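PDB 5M45: acetone carboxylase alpha subunit from Xanthobacter autotrophicus Py2, which belongs to the hydantoinase B/oxoprolinase family and forms the alpha subunit of a carboxylase complex built from several protein chains. Local coordinates for residues T361-P366 against A410-L415. Sequence-based numbering, arbitrary orientation.
Sequences TQTLIP and ALWRGL
W412 and L415, one turn apart on helix 401-422, pack against Q362, T363 and L364 in the loop that leaves helix 349-361; this is a buried, side-chain-only contact between a helix flank and an inter-helix loop. W412 makes its contacts through the six-membered end of the indole. Its rim meets Q362, whose OE1 lies at the ring edge, in plane, 3.7 Å from CZ2 of W412. OE1 comes at the rim rather than over a face, and the amide plane is turned 52° from the indole, so this is an edge contact and not a stack. Beyond CG the Q362 chain runs extended (chi2 173°), crossing the tryptophan at about a right angle, and its NE2 is hydrogen-bonded to O of I478, which ties down the far end. Next along the loop, CB of T363 approaches CZ3 of W412 obliquely at 3.9 Å. With OG1 anti to the backbone N of T363 (chi1 -175°), the hydroxyl is hydrogen-bonded to OH of Y419, farther along helix 401-422, while the methyl CG2 goes to L415, 4.1 Å from its CD1. That same CD1 also meets CD1 of L364 at 4.2 Å, a loose van der Waals touch. M359 of helix 349-361 packs on both W412 and L415, and L275 of helix 257-282 touches L364. The arrangement is plain helix-against-loop core packing, joining the C-terminal exit of helix 349-361 to helix 401-422 within the hydantoinase B/oxoprolinase region.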
# COMPACT_ATOMS: atom_id res chain seq x y z
N THR A 361 7.87 -24.59 23.13
CA THR A 361 7.54 -23.93 24.41
C THR A 361 6.33 -24.54 25.13
O THR A 361 6.20 -24.34 26.34
CB THR A 361 7.29 -22.40 24.30
OG1 THR A 361 6.00 -22.13 23.71
CG2 THR A 361 8.44 -21.67 23.56
N GLN A 362 5.45 -25.23 24.41
CA GLN A 362 4.24 -25.84 24.97
C GLN A 362 4.41 -27.30 25.43
O GLN A 362 3.48 -27.86 26.04
CB GLN A 362 3.06 -25.74 23.99
CG GLN A 362 2.69 -24.31 23.66
CD GLN A 362 1.65 -24.16 22.58
OE1 GLN A 362 0.84 -25.06 22.31
NE2 GLN A 362 1.65 -22.99 21.96
N THR A 363 5.57 -27.91 25.14
CA THR A 363 5.78 -29.35 25.42
C THR A 363 7.21 -29.69 25.92
O THR A 363 7.36 -30.32 27.01
CB THR A 363 5.33 -30.22 24.19
OG1 THR A 363 5.44 -31.62 24.50
CG2 THR A 363 6.14 -29.93 22.89
N LEU A 364 8.27 -29.27 25.22
CA LEU A 364 9.66 -29.62 25.59
C LEU A 364 10.25 -28.69 26.65
O LEU A 364 10.81 -29.16 27.64
CB LEU A 364 10.60 -29.60 24.36
CG LEU A 364 10.60 -30.85 23.48
CD1 LEU A 364 11.36 -30.58 22.22
CD2 LEU A 364 11.21 -32.03 24.20
N ILE A 365 10.11 -27.38 26.44
CA ILE A 365 10.78 -26.37 27.29
C ILE A 365 9.91 -25.40 28.13
O ILE A 365 10.39 -24.34 28.50
CB ILE A 365 11.79 -25.54 26.44
CG1 ILE A 365 11.08 -24.71 25.36
CG2 ILE A 365 12.87 -26.44 25.82
CD1 ILE A 365 12.03 -23.78 24.62
N PRO A 366 8.65 -25.75 28.49
CA PRO A 366 7.86 -24.75 29.26
C PRO A 366 8.46 -24.28 30.60
O PRO A 366 8.16 -23.17 31.04
CB PRO A 366 6.50 -25.44 29.48
CG PRO A 366 6.76 -26.90 29.29
CD PRO A 366 7.92 -27.01 28.31
N ALA A 410 1.56 -32.02 12.63
CA ALA A 410 2.21 -33.33 12.49
C ALA A 410 3.43 -33.50 13.41
O ALA A 410 3.74 -34.62 13.81
CB ALA A 410 2.61 -33.56 11.05
N LEU A 411 4.11 -32.41 13.77
CA LEU A 411 5.30 -32.49 14.61
C LEU A 411 4.98 -32.94 16.03
O LEU A 411 5.77 -33.64 16.66
CB LEU A 411 6.13 -31.20 14.60
CG LEU A 411 6.34 -30.57 13.18
CD1 LEU A 411 7.19 -29.30 13.19
CD2 LEU A 411 6.92 -31.52 12.14
N TRP A 412 3.80 -32.57 16.56
CA TRP A 412 3.33 -33.11 17.86
C TRP A 412 3.23 -34.64 17.84
O TRP A 412 3.54 -35.30 18.84
CB TRP A 412 1.92 -32.62 18.21
CG TRP A 412 1.73 -31.19 18.59
CD1 TRP A 412 1.43 -30.16 17.74
CD2 TRP A 412 1.74 -30.63 19.93
NE1 TRP A 412 1.27 -28.99 18.47
CE2 TRP A 412 1.44 -29.26 19.81
CE3 TRP A 412 1.96 -31.16 21.20
CZ2 TRP A 412 1.37 -28.40 20.91
CZ3 TRP A 412 1.88 -30.33 22.31
CH2 TRP A 412 1.58 -28.95 22.16
N ARG A 413 2.79 -35.22 16.72
CA ARG A 413 2.68 -36.67 16.63
C ARG A 413 4.04 -37.37 16.71
O ARG A 413 4.20 -38.38 17.42
CB ARG A 413 1.93 -37.10 15.35
CG ARG A 413 0.50 -36.60 15.29
CD ARG A 413 -0.39 -37.39 14.29
NE ARG A 413 0.17 -37.41 12.94
CZ ARG A 413 0.03 -36.44 12.03
NH1 ARG A 413 -0.67 -35.32 12.25
NH2 ARG A 413 0.60 -36.61 10.82
N GLY A 414 5.03 -36.84 16.00
CA GLY A 414 6.37 -37.42 16.09
C GLY A 414 6.96 -37.36 17.48
O GLY A 414 7.45 -38.37 18.01
N LEU A 415 6.94 -36.16 18.09
CA LEU A 415 7.40 -36.03 19.47
C LEU A 415 6.64 -36.92 20.44
O LEU A 415 7.25 -37.50 21.35
CB LEU A 415 7.36 -34.57 19.97
CG LEU A 415 8.50 -33.62 19.62
CD1 LEU A 415 8.16 -32.19 20.07
CD2 LEU A 415 9.77 -34.06 20.29